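Local atomic coordinates of MGS-M5 (Unidentified, PDB entry 4Q3N), a protein that probably catalyses the NAD-dependent interconversion of L-lactate and pyruvate, as a lactate dehydrogenase of the lactate/malate dehydrogenase family. Residues K5-G10 / V32-D37; I77-N82 / A97-T102; L126-W131 / Q268-L273. All coordinates share one frame; numbering follows the deposited sequence.

Contact 1: K5-G10 / V32-D37; sequences KVVVVG and VLLDID
The flat carboxylate of D35 meets G10 with its OD2 end, 3.7 Å from G10 C, and turns OD1 the other way, toward D37 N. Both oxygens accept backbone N-H groups. OD2 takes T11 N, just past the first strand. OD1 uses its anti lone pair for D37 N at 2.7 Å, which makes an Asx turn. The two bonds fix the rotation of the group. D37 caps the start of helix 38-49 through K40 N.

Before this end the two strands run parallel, their axes 17° apart. Four backbone bonds join them. V32 N donates to V6 O and V8 N to V32 O. L34 N donates to V8 O, and G10 N to L34 O at 2.8 Å.

V7, V9, V32 and L34 share one face of the sheet. V7 and V32 lie side by side and point the same way, with V7 CG2 4.1 Å from V32 CB. V7 CG1 stands anti to its own N (chi1 174°), and this branch meets L34 CD1 at 3.9 Å. Y66 touches V9 and L34 on this face. The extended K5 chain brings CE to 3.7 Å from V32 CG2, while its NZ goes on to a salt bridge with D71.

V8 and L33 point to the other face. L33 CD2 leans on V8 CB at 4.0 Å. Y18 of helix 13-25 packs on V8 and M16 on L33; L48 of helix 38-49 also touches L33.

Strand 5-9, helix 13-25 and strand 30-34 form the first beta-alpha-beta unit of a Rossmann fold. G10 is the first glycine of a GxGxxG-type sequence. D35 comes just after the second strand, where NAD-dependent dehydrogenases commonly keep an acid for the adenosine ribose, so a similar role is probable here.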
loop_
_atom_site.group_PDB
_atom_site.type_symbol
_atom_site.label_atom_id
_atom_site.label_comp_id
_atom_site.label_asym_id
_atom_site.label_seq_id
_atom_site.Cartn_x
_atom_site.Cartn_y
_atom_site.Cartn_z
ATOM N N LYS A 5 -15.512 -0.385 11.163
ATOM C CA LYS A 5 -16.202 0.909 11.238
ATOM C C LYS A 5 -15.678 1.781 12.356
ATOM O O LYS A 5 -15.615 1.342 13.518
ATOM C CB LYS A 5 -17.701 0.669 11.477
ATOM C CG LYS A 5 -18.524 1.964 11.449
ATOM C CD LYS A 5 -19.968 1.490 11.614
ATOM C CE LYS A 5 -20.896 2.682 11.817
ATOM N NZ LYS A 5 -22.346 2.220 11.919
ATOM N N VAL A 6 -15.340 3.012 12.007
ATOM C CA VAL A 6 -14.866 3.975 12.976
ATOM C C VAL A 6 -15.805 5.175 12.983
ATOM O O VAL A 6 -16.242 5.627 11.923
ATOM C CB VAL A 6 -13.432 4.443 12.643
ATOM C CG1 VAL A 6 -13.034 5.630 13.555
ATOM C CG2 VAL A 6 -12.436 3.259 12.781
ATOM N N VAL A 7 -16.132 5.678 14.179
ATOM C CA VAL A 7 -16.871 6.927 14.279
ATOM C C VAL A 7 -15.902 8.001 14.823
ATOM O O VAL A 7 -15.145 7.744 15.781
ATOM C CB VAL A 7 -18.120 6.774 15.230
ATOM C CG1 VAL A 7 -18.799 8.170 15.447
ATOM C CG2 VAL A 7 -19.087 5.718 14.678
ATOM N N VAL A 8 -15.879 9.165 14.177
ATOM C CA VAL A 8 -15.087 10.297 14.633
ATOM C C VAL A 8 -16.018 11.370 15.281
ATOM O O VAL A 8 -16.924 11.885 14.626
ATOM C CB VAL A 8 -14.291 10.939 13.481
ATOM C CG1 VAL A 8 -13.478 12.191 14.027
ATOM C CG2 VAL A 8 -13.350 9.888 12.847
ATOM N N VAL A 9 -15.815 11.688 16.556
ATOM C CA VAL A 9 -16.679 12.695 17.203
ATOM C C VAL A 9 -15.877 14.006 17.276
ATOM O O VAL A 9 -14.869 14.086 17.990
ATOM C CB VAL A 9 -17.140 12.273 18.638
ATOM C CG1 VAL A 9 -18.032 13.423 19.291
ATOM C CG2 VAL A 9 -17.825 10.937 18.594
ATOM N N GLY A 10 -16.337 15.017 16.551
ATOM C CA GLY A 10 -15.725 16.354 16.555
ATOM C C GLY A 10 -15.008 16.460 15.235
ATOM O O GLY A 10 -14.059 15.713 14.985
ATOM N N VAL A 32 -17.796 7.275 10.035
ATOM C CA VAL A 32 -18.961 8.124 10.300
ATOM C C VAL A 32 -18.452 9.348 11.051
ATOM O O VAL A 32 -17.684 9.210 12.006
ATOM C CB VAL A 32 -20.033 7.417 11.111
ATOM C CG1 VAL A 32 -21.217 8.378 11.372
ATOM C CG2 VAL A 32 -20.537 6.109 10.392
ATOM N N LEU A 33 -18.849 10.531 10.593
ATOM C CA LEU A 33 -18.405 11.786 11.178
ATOM C C LEU A 33 -19.541 12.400 11.992
ATOM O O LEU A 33 -20.671 12.559 11.474
ATOM C CB LEU A 33 -17.980 12.775 10.083
ATOM C CG LEU A 33 -16.941 12.199 9.090
ATOM C CD1 LEU A 33 -16.647 13.285 8.058
ATOM C CD2 LEU A 33 -15.618 11.782 9.795
ATOM N N LEU A 34 -19.259 12.725 13.251
ATOM C CA LEU A 34 -20.248 13.364 14.135
ATOM C C LEU A 34 -19.753 14.733 14.562
ATOM O O LEU A 34 -18.594 14.887 14.924
ATOM C CB LEU A 34 -20.496 12.528 15.395
ATOM C CG LEU A 34 -21.671 11.559 15.423
ATOM C CD1 LEU A 34 -21.558 10.603 14.246
ATOM C CD2 LEU A 34 -21.692 10.787 16.775
ATOM N N ASP A 35 -20.627 15.714 14.559
ATOM C CA ASP A 35 -20.247 17.019 15.057
ATOM C C ASP A 35 -21.493 17.698 15.554
ATOM O O ASP A 35 -22.567 17.491 14.997
ATOM C CB ASP A 35 -19.590 17.864 13.959
ATOM C CG ASP A 35 -18.853 19.061 14.519
ATOM O OD1 ASP A 35 -19.502 20.089 14.788
ATOM O OD2 ASP A 35 -17.638 18.991 14.703
ATOM N N ILE A 36 -21.372 18.512 16.589
ATOM C CA ILE A 36 -22.549 19.253 17.057
ATOM C C ILE A 36 -23.068 20.144 15.921
ATOM O O ILE A 36 -24.242 20.462 15.851
ATOM C CB ILE A 36 -22.214 20.061 18.322
ATOM C CG1 ILE A 36 -23.430 20.859 18.758
ATOM C CG2 ILE A 36 -21.024 20.952 18.092
ATOM C CD1 ILE A 36 -24.694 19.990 18.951
ATOM N N ASP A 37 -22.207 20.528 14.992
ATOM C CA ASP A 37 -22.653 21.321 13.830
ATOM C C ASP A 37 -22.884 20.294 12.716
ATOM O O ASP A 37 -21.927 19.855 12.052
ATOM C CB ASP A 37 -21.591 22.379 13.455
ATOM C CG ASP A 37 -21.937 23.173 12.191
ATOM O OD1 ASP A 37 -22.928 22.868 11.505
ATOM O OD2 ASP A 37 -21.194 24.132 11.881
#

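Contact 2: I77-N82 / A97-T102; sequences ITAGVN and AEIIKT
V81 and I99 meet at an angle, the methyl tip of I99 against the forked end of V81. I99 CD1 is 3.4 Å from V81 CG1, tighter than ordinary van der Waals contact. It also meets the other branch, V81 CG2, at 3.8 Å. The I99 chain is stretched out beyond CB (chi2 170°), which carries CD1 across to the loop. The same methyl passes G80 CA at 4.0 Å. The second branch of I99 turns to a different neighbour, with CG2 4.1 Å from A79 CB. I99 therefore spans three successive loop residues, A79 to V81, using one branch for A79 and the other for G80 and V81.

Residues 77-82 leave the end of strand 74-77 and lead toward helix 89-109, which carries I99 and I100. This helix then connects to strand 115-118, the parallel neighbour of strand 74-77. The contact thus belongs to a beta-alpha-beta crossover of the Rossmann fold, and the loop lies at the C-terminal ends of the parallel strands, where such folds usually bind their cofactor.

I100, the next residue of the helix, sends its CD1 to the strand end. Its side chain crosses that of I77 obliquely, and I100 CD1 touches I77 CG2 at 3.7 Å. A bend at chi2 (-64°) turns this methyl toward the loop, so that it also lies 4.0 Å from A79 O. That carbonyl oxygen has a polar partner in S120 OG. V81 N bonds to N96 OD1, about a turn before I99.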
loop_
_atom_site.group_PDB
_atom_site.type_symbol
_atom_site.label_atom_id
_atom_site.label_comp_id
_atom_site.label_asym_id
_atom_site.label_seq_id
_atom_site.Cartn_x
_atom_site.Cartn_y
_atom_site.Cartn_z
ATOM N N ILE A 77 -12.701 10.235 20.011
ATOM C CA ILE A 77 -13.264 11.497 20.512
ATOM C C ILE A 77 -12.237 12.627 20.440
ATOM O O ILE A 77 -11.159 12.539 21.030
ATOM C CB ILE A 77 -13.751 11.357 21.969
ATOM C CG1 ILE A 77 -14.752 10.182 22.073
ATOM C CG2 ILE A 77 -14.312 12.725 22.490
ATOM C CD1 ILE A 77 -15.070 9.774 23.514
ATOM N N THR A 78 -12.580 13.675 19.708
ATOM C CA THR A 78 -11.682 14.846 19.551
ATOM C C THR A 78 -12.382 16.130 20.068
ATOM O O THR A 78 -11.805 17.193 20.059
ATOM C CB THR A 78 -11.265 15.043 18.072
ATOM O OG1 THR A 78 -12.334 15.705 17.366
ATOM C CG2 THR A 78 -10.938 13.686 17.395
ATOM N N ALA A 79 -13.625 16.008 20.533
ATOM C CA ALA A 79 -14.408 17.166 20.988
ATOM C C ALA A 79 -13.839 17.848 22.201
ATOM O O ALA A 79 -13.250 17.200 23.075
ATOM C CB ALA A 79 -15.841 16.731 21.305
ATOM N N GLY A 80 -14.108 19.149 22.315
ATOM C CA GLY A 80 -13.701 19.897 23.486
ATOM C C GLY A 80 -13.741 21.392 23.216
ATOM O O GLY A 80 -14.175 21.833 22.136
ATOM N N VAL A 81 -13.266 22.170 24.187
ATOM C CA VAL A 81 -13.364 23.616 24.112
ATOM C C VAL A 81 -12.048 24.310 24.417
ATOM O O VAL A 81 -11.159 23.741 25.052
ATOM C CB VAL A 81 -14.423 24.152 25.100
ATOM C CG1 VAL A 81 -15.809 23.907 24.582
ATOM C CG2 VAL A 81 -14.233 23.540 26.486
ATOM N N ASN A 82 -11.951 25.573 24.010
ATOM C CA ASN A 82 -10.763 26.357 24.297
ATOM C C ASN A 82 -10.985 27.326 25.436
ATOM O O ASN A 82 -12.094 27.803 25.660
ATOM C CB ASN A 82 -10.311 27.103 23.048
ATOM C CG ASN A 82 -9.733 26.172 21.992
ATOM O OD1 ASN A 82 -9.145 25.131 22.308
ATOM N ND2 ASN A 82 -9.892 26.551 20.731
ATOM N N ALA A 97 -14.079 18.144 30.848
ATOM C CA ALA A 97 -14.587 16.909 31.432
ATOM C C ALA A 97 -16.103 16.736 31.222
ATOM O O ALA A 97 -16.571 15.628 30.983
ATOM C CB ALA A 97 -14.263 16.874 32.886
ATOM N N GLU A 98 -16.879 17.826 31.322
ATOM C CA GLU A 98 -18.323 17.719 31.132
ATOM C C GLU A 98 -18.668 17.430 29.673
ATOM O O GLU A 98 -19.620 16.693 29.382
ATOM C CB GLU A 98 -19.053 18.993 31.616
ATOM C CG GLU A 98 -19.279 18.975 33.103
ATOM C CD GLU A 98 -20.251 17.894 33.534
ATOM O OE1 GLU A 98 -21.209 17.633 32.779
ATOM O OE2 GLU A 98 -20.054 17.300 34.623
ATOM N N ILE A 99 -17.870 17.967 28.756
ATOM C CA ILE A 99 -18.097 17.657 27.354
ATOM C C ILE A 99 -17.862 16.156 27.092
ATOM O O ILE A 99 -18.689 15.492 26.474
ATOM C CB ILE A 99 -17.211 18.524 26.455
ATOM C CG1 ILE A 99 -17.777 19.959 26.445
ATOM C CG2 ILE A 99 -17.149 17.953 25.019
ATOM C CD1 ILE A 99 -16.820 20.897 25.790
ATOM N N ILE A 100 -16.736 15.637 27.574
ATOM C CA ILE A 100 -16.399 14.219 27.404
ATOM C C ILE A 100 -17.488 13.347 28.027
ATOM O O ILE A 100 -17.948 12.384 27.429
ATOM C CB ILE A 100 -15.024 13.919 28.036
ATOM C CG1 ILE A 100 -13.941 14.714 27.298
ATOM C CG2 ILE A 100 -14.705 12.459 28.025
ATOM C CD1 ILE A 100 -13.763 14.312 25.816
ATOM N N LYS A 101 -17.908 13.699 29.237
ATOM C CA LYS A 101 -18.956 12.954 29.899
ATOM C C LYS A 101 -20.181 12.889 29.010
ATOM O O LYS A 101 -20.731 11.846 28.789
ATOM C CB LYS A 101 -19.318 13.610 31.238
ATOM C CG LYS A 101 -20.500 12.966 31.921
ATOM C CD LYS A 101 -20.749 13.578 33.302
ATOM C CE LYS A 101 -21.954 12.947 33.954
ATOM N NZ LYS A 101 -22.127 13.531 35.333
ATOM N N THR A 102 -20.638 14.033 28.525
ATOM C CA THR A 102 -21.815 14.057 27.658
ATOM C C THR A 102 -21.627 13.239 26.375
ATOM O O THR A 102 -22.509 12.514 25.992
ATOM C CB THR A 102 -22.161 15.487 27.306
ATOM O OG1 THR A 102 -22.511 16.145 28.524
ATOM C CG2 THR A 102 -23.344 15.569 26.333
#

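Contact 3: L126-W131 / Q268-L273; sequences LAYVAW and QVYIGL
Q268 meets Y128 with the ring and amide planes 76° apart. A bend of its chain at chi2 brings NE2 to Y128 OH, in a weak bond of 3.1 Å bent to 127°. The same NE2 sits at the edge of the W131 ring, near its plane. Q268 O approaches Y128 CE2 at 3.5 Å and accepts a bond from R306 NH1 of helix 292-311.

V269 passes the Y128 ring with its backbone, CA 4.1 Å from Y128 CD2. Its CB points away from 126-131, and the side chain rests on R306.

Y270 lies against the helix, its CD2 3.8 Å from A127 CB and its CD1 3.6 Å from Y128 CA. A127 O lies over one face of the ring. Further out, Y270 CE1 meets W131 CB at 3.6 Å, with the Y270 ring oblique to the five-membered ring of W131, planes 48° apart. The hydroxyl bonds to V141 O. With an alanine in place of Y270, A127 CB and W131 CB would probably lose their packing partner and V141 O its hydroxyl donor.

This is an interdomain junction of the lactate/malate dehydrogenase fold, joining a helix of the NAD-binding domain to a strand of the C-terminal domain.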
loop_
_atom_site.group_PDB
_atom_site.type_symbol
_atom_site.label_atom_id
_atom_site.label_comp_id
_atom_site.label_asym_id
_atom_site.label_seq_id
_atom_site.Cartn_x
_atom_site.Cartn_y
_atom_site.Cartn_z
ATOM N N LEU A 126 -8.679 13.274 30.348
ATOM C CA LEU A 126 -9.955 13.074 29.673
ATOM C C LEU A 126 -10.182 11.604 29.319
ATOM O O LEU A 126 -11.324 11.140 29.306
ATOM C CB LEU A 126 -10.049 13.970 28.422
ATOM C CG LEU A 126 -10.147 15.472 28.768
ATOM C CD1 LEU A 126 -10.267 16.279 27.491
ATOM C CD2 LEU A 126 -11.297 15.810 29.788
ATOM N N ALA A 127 -9.099 10.863 29.112
ATOM C CA ALA A 127 -9.221 9.409 28.937
ATOM C C ALA A 127 -9.718 8.742 30.216
ATOM O O ALA A 127 -10.579 7.819 30.192
ATOM C CB ALA A 127 -7.854 8.791 28.480
ATOM N N TYR A 128 -9.225 9.202 31.349
ATOM C CA TYR A 128 -9.714 8.677 32.627
ATOM C C TYR A 128 -11.209 9.008 32.770
ATOM O O TYR A 128 -12.029 8.178 33.224
ATOM C CB TYR A 128 -8.902 9.271 33.805
ATOM C CG TYR A 128 -9.232 8.699 35.173
ATOM C CD1 TYR A 128 -10.281 9.205 35.922
ATOM C CD2 TYR A 128 -8.480 7.658 35.711
ATOM C CE1 TYR A 128 -10.599 8.681 37.172
ATOM C CE2 TYR A 128 -8.770 7.138 36.953
ATOM C CZ TYR A 128 -9.837 7.653 37.679
ATOM O OH TYR A 128 -10.125 7.135 38.913
ATOM N N VAL A 129 -11.555 10.247 32.428
ATOM C CA VAL A 129 -12.946 10.674 32.540
ATOM C C VAL A 129 -13.816 9.797 31.647
ATOM O O VAL A 129 -14.843 9.283 32.081
ATOM C CB VAL A 129 -13.122 12.152 32.184
ATOM C CG1 VAL A 129 -14.634 12.514 32.028
ATOM C CG2 VAL A 129 -12.472 13.013 33.315
ATOM N N ALA A 130 -13.390 9.613 30.404
ATOM C CA ALA A 130 -14.155 8.798 29.469
ATOM C C ALA A 130 -14.266 7.370 30.009
ATOM O O ALA A 130 -15.320 6.739 29.922
ATOM C CB ALA A 130 -13.497 8.808 28.084
ATOM N N TRP A 131 -13.188 6.878 30.602
ATOM C CA TRP A 131 -13.221 5.519 31.139
ATOM C C TRP A 131 -14.308 5.399 32.219
ATOM O O TRP A 131 -15.199 4.528 32.152
ATOM C CB TRP A 131 -11.840 5.102 31.686
ATOM C CG TRP A 131 -11.932 3.863 32.545
ATOM C CD1 TRP A 131 -12.507 2.661 32.193
ATOM C CD2 TRP A 131 -11.462 3.700 33.892
ATOM N NE1 TRP A 131 -12.418 1.773 33.239
ATOM C CE2 TRP A 131 -11.803 2.386 34.299
ATOM C CE3 TRP A 131 -10.790 4.532 34.796
ATOM C CZ2 TRP A 131 -11.506 1.892 35.581
ATOM C CZ3 TRP A 131 -10.490 4.045 36.051
ATOM C CH2 TRP A 131 -10.850 2.728 36.441
ATOM N N GLN A 268 -4.423 4.864 40.050
ATOM C CA GLN A 268 -5.652 5.374 39.445
ATOM C C GLN A 268 -5.425 6.657 38.626
ATOM O O GLN A 268 -5.931 7.741 38.961
ATOM C CB GLN A 268 -6.703 5.578 40.537
ATOM C CG GLN A 268 -7.224 4.246 41.068
ATOM C CD GLN A 268 -8.189 3.589 40.081
ATOM O OE1 GLN A 268 -7.985 2.452 39.663
ATOM N NE2 GLN A 268 -9.267 4.312 39.725
ATOM N N VAL A 269 -4.632 6.515 37.569
ATOM C CA VAL A 269 -4.441 7.530 36.549
ATOM C C VAL A 269 -4.289 6.882 35.213
ATOM O O VAL A 269 -3.757 5.760 35.120
ATOM C CB VAL A 269 -3.179 8.388 36.744
ATOM C CG1 VAL A 269 -3.319 9.308 37.932
ATOM C CG2 VAL A 269 -1.934 7.509 36.895
ATOM N N TYR A 270 -4.737 7.579 34.168
ATOM C CA TYR A 270 -4.379 7.225 32.815
ATOM C C TYR A 270 -3.112 7.982 32.573
ATOM O O TYR A 270 -3.001 9.161 32.987
ATOM C CB TYR A 270 -5.461 7.614 31.816
ATOM C CG TYR A 270 -6.395 6.463 31.461
ATOM C CD1 TYR A 270 -7.362 6.019 32.381
ATOM C CD2 TYR A 270 -6.310 5.824 30.215
ATOM C CE1 TYR A 270 -8.238 4.978 32.061
ATOM C CE2 TYR A 270 -7.206 4.783 29.872
ATOM C CZ TYR A 270 -8.144 4.362 30.807
ATOM O OH TYR A 270 -9.011 3.338 30.502
ATOM N N ILE A 271 -2.141 7.327 31.947
ATOM C CA ILE A 271 -0.839 7.956 31.729
ATOM C C ILE A 271 -0.123 7.270 30.557
ATOM O O ILE A 271 -0.444 6.135 30.226
ATOM C CB ILE A 271 -0.008 7.889 33.056
ATOM C CG1 ILE A 271 1.224 8.796 33.021
ATOM C CG2 ILE A 271 0.285 6.430 33.424
ATOM C CD1 ILE A 271 1.895 8.883 34.433
ATOM N N GLY A 272 0.777 7.984 29.889
ATOM C CA GLY A 272 1.410 7.488 28.665
ATOM C C GLY A 272 2.427 6.386 28.991
ATOM O O GLY A 272 3.447 6.628 29.664
ATOM N N LEU A 273 2.107 5.161 28.574
ATOM C CA LEU A 273 2.958 3.987 28.797
ATOM C C LEU A 273 2.905 3.114 27.549
ATOM O O LEU A 273 1.904 3.110 26.839
ATOM C CB LEU A 273 2.492 3.178 30.033
ATOM C CG LEU A 273 2.513 3.961 31.363
ATOM C CD1 LEU A 273 1.726 3.158 32.438
ATOM C CD2 LEU A 273 3.980 4.275 31.837
#

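The contacts follow one another along the chain without overlap. Contacts 1 and 2 both belong to the NAD-binding domain, with centres about 13 Å apart. They touch where strands 5-9 and 74-77 end side by side: V9 O accepts a probable bond from T78 N. Contact 3 has its centre about 14 Å from that of contact 2. Helices 89-109 and 123-134 join these two: A97 and I100 of the one meet L126, V129 and A130 of the other. Contacts 1 and 3 do not touch; their centres are about 22 Å apart. The series runs from the first strands of the parallel sheet to the domain boundary, so the cofactor-binding half probably is tied to the C-terminal half through helix 123-134.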